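Local structure of bromo domain-containing protein (Trypanosoma cruzi, 6NEY) at residues Q7-L18 against A63-L74. The protein probably recognises acetylated lysines, as bromodomains do, and is likely to act in chromatin-linked transcription in the parasite. Sequence-based numbering, arbitrary orientation.
Sequences QKFYPEEELVAL and AANEAYSYDVNL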
loop_
_atom_site.group_PDB
_atom_site.type_symbol
_atom_site.label_atom_id
_atom_site.label_comp_id
_atom_site.label_asym_id
_atom_site.label_seq_id
_atom_site.Cartn_x
_atom_site.Cartn_y
_atom_site.Cartn_z
ATOM N N GLN A 7 -7.494 6.633 -19.088
ATOM C CA GLN A 7 -8.846 6.726 -18.472
ATOM C C GLN A 7 -8.699 6.776 -16.948
ATOM O O GLN A 7 -7.768 6.139 -16.409
ATOM C CB GLN A 7 -9.705 5.523 -18.858
ATOM C CG GLN A 7 -10.303 5.593 -20.254
ATOM C CD GLN A 7 -11.157 4.373 -20.505
ATOM O OE1 GLN A 7 -10.652 3.265 -20.642
ATOM N NE2 GLN A 7 -12.464 4.566 -20.570
ATOM N N LYS A 8 -9.583 7.513 -16.281
ATOM C CA LYS A 8 -9.707 7.494 -14.802
ATOM C C LYS A 8 -10.578 6.300 -14.405
ATOM O O LYS A 8 -11.842 6.376 -14.471
ATOM C CB LYS A 8 -10.275 8.801 -14.264
ATOM C CG LYS A 8 -10.210 8.887 -12.758
ATOM C CD LYS A 8 -10.974 10.046 -12.186
ATOM C CE LYS A 8 -10.854 10.093 -10.685
ATOM N NZ LYS A 8 -10.994 11.473 -10.170
ATOM N N PHE A 9 -9.935 5.209 -14.010
ATOM C CA PHE A 9 -10.650 3.936 -13.776
ATOM C C PHE A 9 -11.320 3.999 -12.404
ATOM O O PHE A 9 -12.294 3.308 -12.236
ATOM C CB PHE A 9 -9.708 2.736 -13.863
ATOM C CG PHE A 9 -9.276 2.435 -15.274
ATOM C CD1 PHE A 9 -10.107 1.728 -16.124
ATOM C CD2 PHE A 9 -8.052 2.885 -15.748
ATOM C CE1 PHE A 9 -9.722 1.459 -17.429
ATOM C CE2 PHE A 9 -7.678 2.629 -17.060
ATOM C CZ PHE A 9 -8.509 1.914 -17.891
ATOM N N TYR A 10 -10.795 4.770 -11.455
ATOM C CA TYR A 10 -11.127 4.560 -10.027
ATOM C C TYR A 10 -11.399 5.873 -9.305
ATOM O O TYR A 10 -10.620 6.811 -9.374
ATOM C CB TYR A 10 -10.034 3.758 -9.318
ATOM C CG TYR A 10 -9.690 2.455 -9.976
ATOM C CD1 TYR A 10 -10.665 1.498 -10.196
ATOM C CD2 TYR A 10 -8.406 2.182 -10.407
ATOM C CE1 TYR A 10 -10.368 0.287 -10.796
ATOM C CE2 TYR A 10 -8.087 0.971 -10.996
ATOM C CZ TYR A 10 -9.070 0.026 -11.196
ATOM O OH TYR A 10 -8.789 -1.163 -11.803
ATOM N N PRO A 11 -12.492 5.949 -8.523
ATOM C CA PRO A 11 -12.768 7.140 -7.730
ATOM C C PRO A 11 -11.797 7.205 -6.539
ATOM O O PRO A 11 -11.557 6.192 -5.909
ATOM C CB PRO A 11 -14.222 7.010 -7.257
ATOM C CG PRO A 11 -14.668 5.614 -7.664
ATOM C CD PRO A 11 -13.508 4.900 -8.337
ATOM N N GLU A 12 -11.237 8.393 -6.270
ATOM C CA GLU A 12 -10.301 8.592 -5.132
ATOM C C GLU A 12 -10.958 8.087 -3.845
ATOM O O GLU A 12 -10.256 7.481 -3.016
ATOM C CB GLU A 12 -9.927 10.070 -4.987
ATOM C CG GLU A 12 -8.966 10.547 -6.033
ATOM C CD GLU A 12 -9.566 10.690 -7.412
ATOM O OE1 GLU A 12 -10.821 10.908 -7.522
ATOM O OE2 GLU A 12 -8.787 10.545 -8.376
ATOM N N GLU A 13 -12.266 8.299 -3.677
ATOM C CA GLU A 13 -12.949 7.948 -2.414
ATOM C C GLU A 13 -12.823 6.438 -2.158
ATOM O O GLU A 13 -12.612 6.026 -1.003
ATOM C CB GLU A 13 -14.400 8.419 -2.450
ATOM C CG GLU A 13 -14.549 9.935 -2.566
ATOM C CD GLU A 13 -14.548 10.563 -3.959
ATOM O OE1 GLU A 13 -14.206 9.852 -4.966
ATOM O OE2 GLU A 13 -14.883 11.793 -4.042
ATOM N N GLU A 14 -12.936 5.637 -3.210
ATOM C CA GLU A 14 -12.849 4.163 -3.110
ATOM C C GLU A 14 -11.412 3.728 -2.852
ATOM O O GLU A 14 -11.229 2.771 -2.092
ATOM C CB GLU A 14 -13.408 3.487 -4.359
ATOM C CG GLU A 14 -14.905 3.577 -4.436
ATOM C CD GLU A 14 -15.493 2.822 -5.613
ATOM O OE1 GLU A 14 -14.694 2.317 -6.473
ATOM O OE2 GLU A 14 -16.739 2.724 -5.666
ATOM N N LEU A 15 -10.429 4.383 -3.472
ATOM C CA LEU A 15 -9.009 4.015 -3.312
ATOM C C LEU A 15 -8.537 4.399 -1.902
ATOM O O LEU A 15 -7.708 3.685 -1.331
ATOM C CB LEU A 15 -8.173 4.667 -4.418
ATOM C CG LEU A 15 -8.412 4.138 -5.835
ATOM C CD1 LEU A 15 -7.350 4.630 -6.806
ATOM C CD2 LEU A 15 -8.471 2.620 -5.869
ATOM N N VAL A 16 -8.984 5.532 -1.363
ATOM C CA VAL A 16 -8.674 5.881 0.053
ATOM C C VAL A 16 -9.220 4.773 0.958
ATOM O O VAL A 16 -8.485 4.291 1.820
ATOM C CB VAL A 16 -9.230 7.266 0.429
ATOM C CG1 VAL A 16 -9.114 7.513 1.914
ATOM C CG2 VAL A 16 -8.516 8.352 -0.358
ATOM N N ALA A 17 -10.471 4.367 0.754
ATOM C CA ALA A 17 -11.123 3.297 1.541
ATOM C C ALA A 17 -10.302 2.009 1.421
ATOM O O ALA A 17 -10.126 1.331 2.460
ATOM C CB ALA A 17 -12.555 3.109 1.092
ATOM N N LEU A 18 -9.873 1.663 0.202
ATOM C CA LEU A 18 -9.053 0.447 -0.061
ATOM C C LEU A 18 -7.746 0.521 0.741
ATOM O O LEU A 18 -7.388 -0.444 1.419
ATOM C CB LEU A 18 -8.756 0.358 -1.562
ATOM C CG LEU A 18 -7.868 -0.810 -1.983
ATOM C CD1 LEU A 18 -8.498 -2.133 -1.591
ATOM C CD2 LEU A 18 -7.617 -0.743 -3.482
ATOM N N ALA A 63 -3.647 8.342 -2.738
ATOM C CA ALA A 63 -4.967 7.904 -3.254
ATOM C C ALA A 63 -5.906 9.102 -3.375
ATOM O O ALA A 63 -6.475 9.297 -4.438
ATOM C CB ALA A 63 -5.557 6.876 -2.331
ATOM N N ALA A 64 -5.997 9.888 -2.314
ATOM C CA ALA A 64 -6.860 11.084 -2.203
ATOM C C ALA A 64 -6.454 12.123 -3.271
ATOM O O ALA A 64 -7.326 12.840 -3.769
ATOM C CB ALA A 64 -6.752 11.597 -0.797
ATOM N N ASN A 65 -5.182 12.139 -3.662
ATOM C CA ASN A 65 -4.593 13.124 -4.605
ATOM C C ASN A 65 -4.666 12.598 -6.039
ATOM O O ASN A 65 -4.067 13.249 -6.912
ATOM C CB ASN A 65 -3.136 13.447 -4.253
ATOM C CG ASN A 65 -2.993 14.208 -2.952
ATOM N N GLU A 66 -5.353 11.469 -6.284
ATOM C CA GLU A 66 -5.551 10.875 -7.643
ATOM C C GLU A 66 -4.279 10.198 -8.170
ATOM O O GLU A 66 -4.279 9.826 -9.353
ATOM C CB GLU A 66 -5.934 11.913 -8.708
ATOM C CG GLU A 66 -7.025 12.899 -8.328
ATOM C CD GLU A 66 -7.652 13.533 -9.566
ATOM O OE1 GLU A 66 -6.892 14.148 -10.350
ATOM O OE2 GLU A 66 -8.877 13.361 -9.790
ATOM N N ALA A 67 -3.270 9.948 -7.340
ATOM C CA ALA A 67 -1.989 9.341 -7.776
ATOM C C ALA A 67 -2.239 7.989 -8.463
ATOM O O ALA A 67 -1.523 7.653 -9.432
ATOM C CB ALA A 67 -1.071 9.189 -6.590
ATOM N N TYR A 68 -3.240 7.228 -7.998
ATOM C CA TYR A 68 -3.429 5.795 -8.359
ATOM C C TYR A 68 -4.601 5.574 -9.332
ATOM O O TYR A 68 -4.738 4.441 -9.835
ATOM C CB TYR A 68 -3.698 4.967 -7.093
ATOM C CG TYR A 68 -2.627 4.980 -6.035
ATOM C CD1 TYR A 68 -1.280 4.786 -6.327
ATOM C CD2 TYR A 68 -2.983 5.127 -4.702
ATOM C CE1 TYR A 68 -0.319 4.762 -5.322
ATOM C CE2 TYR A 68 -2.044 5.091 -3.690
ATOM C CZ TYR A 68 -0.703 4.927 -3.997
ATOM O OH TYR A 68 0.186 4.908 -2.955
ATOM N N SER A 69 -5.417 6.592 -9.608
ATOM C CA SER A 69 -6.781 6.428 -10.199
ATOM C C SER A 69 -6.728 6.078 -11.696
ATOM O O SER A 69 -7.793 5.716 -12.242
ATOM C CB SER A 69 -7.615 7.649 -9.978
ATOM O OG SER A 69 -7.804 7.909 -8.596
ATOM N N TYR A 70 -5.569 6.230 -12.348
ATOM C CA TYR A 70 -5.397 6.070 -13.816
ATOM C C TYR A 70 -4.719 4.741 -14.171
ATOM O O TYR A 70 -4.614 4.471 -15.377
ATOM C CB TYR A 70 -4.653 7.279 -14.394
ATOM C CG TYR A 70 -5.413 8.561 -14.191
ATOM C CD1 TYR A 70 -5.303 9.271 -13.009
ATOM C CD2 TYR A 70 -6.312 9.021 -15.142
ATOM C CE1 TYR A 70 -6.039 10.421 -12.785
ATOM C CE2 TYR A 70 -7.052 10.173 -14.939
ATOM C CZ TYR A 70 -6.920 10.872 -13.753
ATOM O OH TYR A 70 -7.635 12.011 -13.541
ATOM N N ASP A 71 -4.308 3.925 -13.196
ATOM C CA ASP A 71 -3.661 2.606 -13.451
ATOM C C ASP A 71 -4.705 1.496 -13.352
ATOM O O ASP A 71 -5.113 1.199 -12.235
ATOM C CB ASP A 71 -2.561 2.261 -12.441
ATOM C CG ASP A 71 -1.352 3.177 -12.448
ATOM O OD1 ASP A 71 -1.142 3.883 -13.472
ATOM O OD2 ASP A 71 -0.617 3.158 -11.433
ATOM N N VAL A 72 -5.070 0.845 -14.455
ATOM C CA VAL A 72 -6.158 -0.177 -14.416
ATOM C C VAL A 72 -5.779 -1.299 -13.428
ATOM O O VAL A 72 -6.692 -1.804 -12.739
ATOM C CB VAL A 72 -6.518 -0.706 -15.818
ATOM C CG1 VAL A 72 -5.435 -1.576 -16.433
ATOM C CG2 VAL A 72 -7.838 -1.452 -15.779
ATOM N N ASN A 73 -4.499 -1.698 -13.318
ATOM C CA ASN A 73 -4.133 -2.804 -12.392
ATOM C C ASN A 73 -3.551 -2.230 -11.091
ATOM O O ASN A 73 -2.981 -3.011 -10.339
ATOM C CB ASN A 73 -3.210 -3.860 -13.021
ATOM C CG ASN A 73 -3.136 -5.124 -12.181
ATOM O OD1 ASN A 73 -4.149 -5.623 -11.689
ATOM N ND2 ASN A 73 -1.936 -5.643 -11.972
ATOM N N LEU A 74 -3.724 -0.927 -10.825
ATOM C CA LEU A 74 -3.243 -0.221 -9.599
ATOM C C LEU A 74 -1.754 -0.530 -9.384
ATOM O O LEU A 74 -1.319 -0.679 -8.224
ATOM C CB LEU A 74 -4.092 -0.640 -8.388
ATOM C CG LEU A 74 -5.528 -0.096 -8.361
ATOM C CD1 LEU A 74 -6.302 -0.691 -7.201
ATOM C CD2 LEU A 74 -5.563 1.423 -8.275
#
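V72 sets CB squarely over one face of the F9 ring, 3.8 Å from its centroid, while the CB of Q7 lies over the rim of the opposite face. Next to it the Y10 side chain drops into the turns of 68-74. The edge of its ring meets the carbonyl oxygens of D71 and V72, and its CD2 lies 3.6 Å from L74 CD2. Deeper in, the two methyls of L15 part, CD1 against Y68 CB and CD2 against L74 CD2, with L18 CD2 meeting L74 CD1 tip to tip. V16 holds CG2 beside its backbone N, which lands it 3.7 Å from A64 CB; A63 CB sits against L15 CB and V16 CG2 where the two helices approach.

Polar bonds run between these packed parts. Buried S69 takes both F9 N, nearly in line with its carbonyl (166°), and Y10 N, on a lone pair; its OG gives its proton to E12 OE2 at 2.8 Å from above the carboxylate. On the outer side, extended K8 lays CG over the Y70 face, a CH-pi contact, and its NZ forms salt bridges to E66 OE2 (2.9 Å) and, within 7-18, to E12 OE1.

The contact thus joins the lead-in and start of helix 12-21 to the end of helix 56-64 and the bromodomain AB loop after it. K8 probably offsets the repulsion between E12 OE2 and E66 OE2, 3.2 Å apart.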